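Local coordinates for DNA replication regulator protein HobA (Helicobacter pylori, PDB 2UVP), which is required for initiation of DNA replication and increases the binding of DnaA to the oriC region, at residues A[116-124]-A[133-144]. Residues are numbered along the deposited sequence; the frame is centred on the assembly and turned at random.
Sequences PMFWHVGKI and LLSKIPSFLWLF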
ATOM      1  N   PRO A 116       7.261  23.078   2.702  1.00 17.35           N
ATOM      2  CA  PRO A 116       6.088  22.312   2.268  1.00 17.44           C
ATOM      3  C   PRO A 116       4.884  23.190   1.935  1.00 17.84           C
ATOM      4  O   PRO A 116       4.757  24.292   2.454  1.00 17.99           O
ATOM      5  CB  PRO A 116       5.770  21.463   3.495  1.00 17.67           C
ATOM      6  CG  PRO A 116       6.124  22.407   4.650  1.00 17.64           C
ATOM      7  CD  PRO A 116       7.370  23.114   4.177  1.00 17.58           C
ATOM      8  N   MET A 117       4.010  22.670   1.075  1.00 17.25           N
ATOM      9  CA  MET A 117       2.700  23.262   0.827  1.00 17.54           C
ATOM     10  C   MET A 117       1.727  22.095   0.830  1.00 17.03           C
ATOM     11  O   MET A 117       2.023  21.053   0.226  1.00 16.74           O
ATOM     12  CB  MET A 117       2.664  24.000  -0.521  1.00 16.80           C
ATOM     13  CG  MET A 117       1.250  24.370  -0.964  1.00 18.84           C
ATOM     14  SD  MET A 117       1.149  25.174  -2.578  1.00 20.50           S
ATOM     15  CE  MET A 117       1.607  26.846  -2.147  1.00 20.13           C
ATOM     16  N   PHE A 118       0.605  22.250   1.532  1.00 16.34           N
ATOM     17  CA  PHE A 118      -0.403  21.197   1.610  1.00 17.03           C
ATOM     18  C   PHE A 118      -1.365  21.322   0.456  1.00 16.81           C
ATOM     19  O   PHE A 118      -1.950  22.388   0.253  1.00 18.60           O
ATOM     20  CB  PHE A 118      -1.196  21.273   2.905  1.00 17.49           C
ATOM     21  CG  PHE A 118      -0.382  21.001   4.126  1.00 18.86           C
ATOM     22  CD1 PHE A 118       0.086  19.720   4.399  1.00 20.66           C
ATOM     23  CD2 PHE A 118      -0.101  22.027   5.013  1.00 19.99           C
ATOM     24  CE1 PHE A 118       0.845  19.464   5.553  1.00 20.61           C
ATOM     25  CE2 PHE A 118       0.660  21.788   6.169  1.00 22.00           C
ATOM     26  CZ  PHE A 118       1.131  20.510   6.439  1.00 21.49           C
ATOM     27  N   TRP A 119      -1.545  20.245  -0.291  1.00 15.14           N
ATOM     28  CA  TRP A 119      -2.553  20.235  -1.361  1.00 14.36           C
ATOM     29  C   TRP A 119      -3.577  19.216  -0.950  1.00 13.75           C
ATOM     30  O   TRP A 119      -3.283  18.013  -0.899  1.00 13.25           O
ATOM     31  CB  TRP A 119      -1.908  19.824  -2.671  1.00 13.94           C
ATOM     32  CG  TRP A 119      -2.808  19.731  -3.873  1.00 14.20           C
ATOM     33  CD1 TRP A 119      -4.183  19.875  -3.930  1.00 13.86           C
ATOM     34  CD2 TRP A 119      -2.378  19.446  -5.200  1.00 12.83           C
ATOM     35  NE1 TRP A 119      -4.616  19.699  -5.231  1.00 14.66           N
ATOM     36  CE2 TRP A 119      -3.530  19.422  -6.025  1.00 12.13           C
ATOM     37  CE3 TRP A 119      -1.128  19.185  -5.772  1.00 12.31           C
ATOM     38  CZ2 TRP A 119      -3.457  19.193  -7.400  1.00 14.09           C
ATOM     39  CZ3 TRP A 119      -1.047  18.959  -7.129  1.00 13.63           C
ATOM     40  CH2 TRP A 119      -2.218  18.963  -7.938  1.00 14.24           C
ATOM     41  N   HIS A 120      -4.778  19.675  -0.603  1.00 13.30           N
ATOM     42  CA  HIS A 120      -5.771  18.729  -0.091  1.00 13.25           C
ATOM     43  C   HIS A 120      -6.992  18.751  -0.982  1.00 13.47           C
ATOM     44  O   HIS A 120      -7.427  19.827  -1.396  1.00 14.17           O
ATOM     45  CB  HIS A 120      -6.171  19.030   1.359  1.00 14.09           C
ATOM     46  CG  HIS A 120      -7.243  18.125   1.868  1.00 13.74           C
ATOM     47  ND1 HIS A 120      -6.994  16.823   2.256  1.00 13.25           N
ATOM     48  CD2 HIS A 120      -8.589  18.293   1.951  1.00 13.12           C
ATOM     49  CE1 HIS A 120      -8.131  16.254   2.615  1.00 15.42           C
ATOM     50  NE2 HIS A 120      -9.114  17.111   2.396  1.00 13.82           N
ATOM     51  N   VAL A 121      -7.547  17.570  -1.241  1.00 12.40           N
ATOM     52  CA  VAL A 121      -8.764  17.444  -2.047  1.00 12.31           C
ATOM     53  C   VAL A 121      -9.884  16.765  -1.287  1.00 12.49           C
ATOM     54  O   VAL A 121      -9.766  15.608  -0.872  1.00 12.54           O
ATOM     55  CB  VAL A 121      -8.500  16.644  -3.343  1.00 10.93           C
ATOM     56  CG1 VAL A 121      -9.768  16.620  -4.203  1.00 10.69           C
ATOM     57  CG2 VAL A 121      -7.319  17.263  -4.089  1.00 13.06           C
ATOM     58  N   GLY A 122     -10.994  17.486  -1.124  1.00 13.75           N
ATOM     59  CA  GLY A 122     -12.222  16.886  -0.661  1.00 14.01           C
ATOM     60  C   GLY A 122     -12.530  17.235   0.783  1.00 15.70           C
ATOM     61  O   GLY A 122     -12.078  18.272   1.301  1.00 15.56           O
ATOM     62  N   LYS A 123     -13.298  16.358   1.410  1.00 17.20           N
ATOM     63  CA  LYS A 123     -13.706  16.528   2.815  1.00 18.78           C
ATOM     64  C   LYS A 123     -12.500  16.499   3.729  1.00 19.47           C
ATOM     65  O   LYS A 123     -11.518  15.778   3.455  1.00 18.66           O
ATOM     66  CB  LYS A 123     -14.651  15.408   3.222  1.00 19.04           C
ATOM     67  CG  LYS A 123     -15.972  15.417   2.482  1.00 22.60           C
ATOM     68  CD  LYS A 123     -16.953  14.397   3.060  1.00 27.13           C
ATOM     69  CE  LYS A 123     -16.482  12.965   2.837  1.00 30.49           C
ATOM     70  NZ  LYS A 123     -17.560  11.947   3.076  1.00 33.35           N
ATOM     71  N   ILE A 124     -12.597  17.256   4.821  1.00 20.40           N
ATOM     72  CA  ILE A 124     -11.586  17.226   5.879  1.00 22.04           C
ATOM     73  C   ILE A 124     -12.149  16.319   6.983  1.00 23.72           C
ATOM     74  O   ILE A 124     -13.020  16.732   7.765  1.00 25.10           O
ATOM     75  CB  ILE A 124     -11.246  18.643   6.383  1.00 21.90           C
ATOM     76  CG1 ILE A 124     -10.724  19.498   5.218  1.00 20.77           C
ATOM     77  CG2 ILE A 124     -10.217  18.559   7.524  1.00 21.37           C
ATOM     78  CD1 ILE A 124     -10.595  20.991   5.482  1.00 22.19           C
ATOM     79  N   LEU A 133      -4.392  22.314   8.156  1.00 25.76           N
ATOM     80  CA  LEU A 133      -4.741  23.111   6.992  1.00 26.38           C
ATOM     81  C   LEU A 133      -5.012  24.561   7.388  1.00 27.30           C
ATOM     82  O   LEU A 133      -4.803  25.468   6.591  1.00 27.71           O
ATOM     83  CB  LEU A 133      -5.921  22.477   6.253  1.00 25.36           C
ATOM     84  CG  LEU A 133      -5.633  21.073   5.692  1.00 24.89           C
ATOM     85  CD1 LEU A 133      -6.852  20.534   4.986  1.00 24.02           C
ATOM     86  CD2 LEU A 133      -4.418  21.050   4.772  1.00 23.73           C
ATOM     87  N   LEU A 134      -5.454  24.756   8.631  1.00 28.38           N
ATOM     88  CA  LEU A 134      -5.652  26.088   9.230  1.00 29.59           C
ATOM     89  C   LEU A 134      -4.343  26.820   9.563  1.00 30.11           C
ATOM     90  O   LEU A 134      -4.353  28.029   9.849  1.00 30.09           O
ATOM     91  CB  LEU A 134      -6.489  25.945  10.504  1.00 29.49           C
ATOM     92  CG  LEU A 134      -7.922  26.487  10.628  1.00 31.56           C
ATOM     93  CD1 LEU A 134      -8.614  26.783   9.299  1.00 30.65           C
ATOM     94  CD2 LEU A 134      -8.770  25.555  11.477  1.00 31.98           C
ATOM     95  N   SER A 135      -3.229  26.088   9.526  1.00 30.42           N
ATOM     96  CA  SER A 135      -1.930  26.609   9.950  1.00 30.63           C
ATOM     97  C   SER A 135      -1.328  27.652   8.997  1.00 31.16           C
ATOM     98  O   SER A 135      -1.940  28.016   7.993  1.00 31.58           O
ATOM     99  CB  SER A 135      -0.945  25.457  10.188  1.00 30.71           C
ATOM    100  OG  SER A 135      -0.438  24.945   8.966  1.00 31.03           O
ATOM    101  N   LYS A 136      -0.132  28.126   9.341  1.00 31.33           N
ATOM    102  CA  LYS A 136       0.603  29.133   8.578  1.00 31.80           C
ATOM    103  C   LYS A 136       1.139  28.560   7.268  1.00 30.95           C
ATOM    104  O   LYS A 136       1.426  29.310   6.330  1.00 31.74           O
ATOM    105  CB  LYS A 136       1.802  29.676   9.389  1.00 32.51           C
ATOM    106  CG  LYS A 136       1.721  29.476  10.913  1.00 35.16           C
ATOM    107  CD  LYS A 136       2.228  28.077  11.332  1.00 36.87           C
ATOM    108  CE  LYS A 136       1.490  27.550  12.562  1.00 36.34           C
ATOM    109  NZ  LYS A 136       0.006  27.588  12.404  1.00 37.85           N
ATOM    110  N   ILE A 137       1.295  27.237   7.209  1.00 30.00           N
ATOM    111  CA  ILE A 137       1.922  26.601   6.053  1.00 28.36           C
ATOM    112  C   ILE A 137       1.055  26.891   4.820  1.00 26.68           C
ATOM    113  O   ILE A 137      -0.168  26.870   4.911  1.00 27.09           O
ATOM    114  CB  ILE A 137       2.156  25.068   6.257  1.00 28.81           C
ATOM    115  CG1 ILE A 137       3.256  24.809   7.296  1.00 29.47           C
ATOM    116  CG2 ILE A 137       2.630  24.395   4.959  1.00 27.76           C
ATOM    117  CD1 ILE A 137       2.797  24.810   8.730  1.00 33.75           C
ATOM    118  N   PRO A 138       1.693  27.215   3.685  1.00 25.20           N
ATOM    119  CA  PRO A 138       0.976  27.442   2.436  1.00 23.65           C
ATOM    120  C   PRO A 138       0.125  26.234   2.054  1.00 22.73           C
ATOM    121  O   PRO A 138       0.450  25.102   2.435  1.00 20.99           O
ATOM    122  CB  PRO A 138       2.104  27.646   1.427  1.00 24.42           C
ATOM    123  CG  PRO A 138       3.261  28.124   2.238  1.00 25.28           C
ATOM    124  CD  PRO A 138       3.150  27.404   3.530  1.00 24.65           C
ATOM    125  N   SER A 139      -0.979  26.479   1.344  1.00 21.15           N
ATOM    126  CA  SER A 139      -1.859  25.391   0.927  1.00 20.33           C
ATOM    127  C   SER A 139      -2.547  25.636  -0.424  1.00 19.81           C
ATOM    128  O   SER A 139      -2.649  26.771  -0.898  1.00 20.56           O
ATOM    129  CB  SER A 139      -2.878  25.064   2.019  1.00 20.54           C
ATOM    130  OG  SER A 139      -3.719  26.171   2.271  1.00 22.30           O
ATOM    131  N   PHE A 140      -2.979  24.547  -1.047  1.00 18.28           N
ATOM    132  CA  PHE A 140      -3.706  24.567  -2.313  1.00 17.40           C
ATOM    133  C   PHE A 140      -4.883  23.675  -2.015  1.00 17.03           C
ATOM    134  O   PHE A 140      -4.762  22.442  -2.034  1.00 17.13           O
ATOM    135  CB  PHE A 140      -2.792  23.933  -3.363  1.00 17.07           C
ATOM    136  CG  PHE A 140      -3.298  23.964  -4.796  1.00 16.81           C
ATOM    137  CD1 PHE A 140      -2.891  22.946  -5.670  1.00 15.48           C
ATOM    138  CD2 PHE A 140      -4.059  25.019  -5.306  1.00 16.94           C
ATOM    139  CE1 PHE A 140      -3.263  22.950  -7.037  1.00 14.97           C
ATOM    140  CE2 PHE A 140      -4.434  25.037  -6.663  1.00 17.12           C
ATOM    141  CZ  PHE A 140      -4.043  23.993  -7.526  1.00 17.52           C
ATOM    142  N   LEU A 141      -6.015  24.287  -1.675  1.00 15.92           N
ATOM    143  CA  LEU A 141      -7.126  23.543  -1.110  1.00 15.51           C
ATOM    144  C   LEU A 141      -8.297  23.458  -2.069  1.00 16.04           C
ATOM    145  O   LEU A 141      -8.833  24.485  -2.517  1.00 16.23           O
ATOM    146  CB  LEU A 141      -7.586  24.166   0.214  1.00 16.54           C
ATOM    147  CG  LEU A 141      -6.501  24.321   1.292  1.00 17.29           C
ATOM    148  CD1 LEU A 141      -7.066  24.982   2.566  1.00 19.41           C
ATOM    149  CD2 LEU A 141      -5.841  22.999   1.617  1.00 17.10           C
ATOM    150  N   TRP A 142      -8.684  22.226  -2.371  1.00 14.45           N
ATOM    151  CA  TRP A 142      -9.804  21.970  -3.246  1.00 14.45           C
ATOM    152  C   TRP A 142     -10.871  21.396  -2.364  1.00 15.42           C
ATOM    153  O   TRP A 142     -10.847  20.204  -2.036  1.00 15.25           O
ATOM    154  CB  TRP A 142      -9.402  20.957  -4.318  1.00 14.04           C
ATOM    155  CG  TRP A 142      -8.309  21.366  -5.250  1.00 13.85           C
ATOM    156  CD1 TRP A 142      -7.359  22.347  -5.083  1.00 12.67           C
ATOM    157  CD2 TRP A 142      -8.019  20.734  -6.497  1.00 11.39           C
ATOM    158  NE1 TRP A 142      -6.515  22.369  -6.182  1.00 13.55           N
ATOM    159  CE2 TRP A 142      -6.911  21.394  -7.064  1.00 13.16           C
ATOM    160  CE3 TRP A 142      -8.630  19.687  -7.215  1.00 11.35           C
ATOM    161  CZ2 TRP A 142      -6.377  21.032  -8.322  1.00 13.62           C
ATOM    162  CZ3 TRP A 142      -8.092  19.320  -8.463  1.00 11.80           C
ATOM    163  CH2 TRP A 142      -6.981  19.995  -9.000  1.00 13.01           C
ATOM    164  N   LEU A 143     -11.800  22.253  -1.936  1.00 15.44           N
ATOM    165  CA  LEU A 143     -12.710  21.898  -0.849  1.00 16.42           C
ATOM    166  C   LEU A 143     -14.158  22.013  -1.252  1.00 17.59           C
ATOM    167  O   LEU A 143     -14.472  22.665  -2.255  1.00 17.88           O
ATOM    168  CB  LEU A 143     -12.474  22.822   0.371  1.00 16.88           C
ATOM    169  CG  LEU A 143     -11.035  22.897   0.901  1.00 16.10           C
ATOM    170  CD1 LEU A 143     -10.917  23.999   1.974  1.00 19.28           C
ATOM    171  CD2 LEU A 143     -10.580  21.546   1.433  1.00 16.44           C
ATOM    172  N   PHE A 144     -15.025  21.381  -0.463  1.00 18.11           N
ATOM    173  CA  PHE A 144     -16.470  21.511  -0.652  1.00 20.37           C
ATOM    174  C   PHE A 144     -17.071  22.725   0.078  1.00 22.46           C
ATOM    175  O   PHE A 144     -18.237  23.088  -0.148  1.00 22.46           O
ATOM    176  CB  PHE A 144     -17.146  20.218  -0.239  1.00 19.82           C
ATOM    177  CG  PHE A 144     -16.671  19.022  -1.018  1.00 19.41           C
ATOM    178  CD1 PHE A 144     -16.647  19.050  -2.406  1.00 20.18           C
ATOM    179  CD2 PHE A 144     -16.284  17.865  -0.364  1.00 19.26           C
ATOM    180  CE1 PHE A 144     -16.213  17.934  -3.137  1.00 18.84           C
ATOM    181  CE2 PHE A 144     -15.861  16.739  -1.074  1.00 18.68           C
ATOM    182  CZ  PHE A 144     -15.828  16.783  -2.472  1.00 18.87           C
TER
HETATM  183  O   HOH W   1     -14.069  20.068   2.039  1.00 20.48           O
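Phe-118 and Ser-139 begin the paired part of two neighbouring parallel strands, 116-121 and 139-143, which run in register as far as Val-121 and Trp-142. Five backbone hydrogen bonds join them in the parallel pattern: Phe-118 and His-120 each use both N and O across the seam, and the ladder closes where Gly-122 N meets Trp-142 O at 2.9 Å. Just beyond, a water bridges Gly-122 O and Phe-144 N.

On one face, Trp-119, Phe-140 and Trp-142 form an aromatic cluster. Phe-140 turns its edge to the indole face, its CD1 3.6 Å from Trp-119 CD2, with the planes at 51°. Both residues have CG anti to the backbone N, which sends the rings out side by side. Trp-142 has CG anti to the carbonyl carbon instead (chi1 -62°) and brings its indole obliquely to the other one; there Trp-119 NE1 sits above the Trp-142 ring, 3.4 Å from CE2.

On the other face, aliphatic side chains gather round Phe-118 and His-120. Ile-137 CG2 packs 3.5 Å from Phe-118 CE2, while the two methyls of Leu-133 divide the work: CD2 touches Phe-118 CB, and CD1 reaches both the imidazole of His-120 and Ile-124 CD1. At the edge of that imidazole lies Leu-143 CD2, 3.8 Å from His-120 CD2. Both imidazole nitrogens are engaged: His-120 NE2 donates to Lys-123 O (2.9 Å), which lies in the ring plane although the donor stands well above the carbonyl plane, and ND1 bonds Ser-59 OG.

The two strands and helix 127-133 make a beta-alpha-beta unit in the parallel sheet. Strand 55-60 bonds the far edge of 116-121, helix 39-51 covers Met-117 and Phe-140, Phe-172 of helix 161-180 meets Trp-119, and helix 127-133 packs on Phe-118 and His-120.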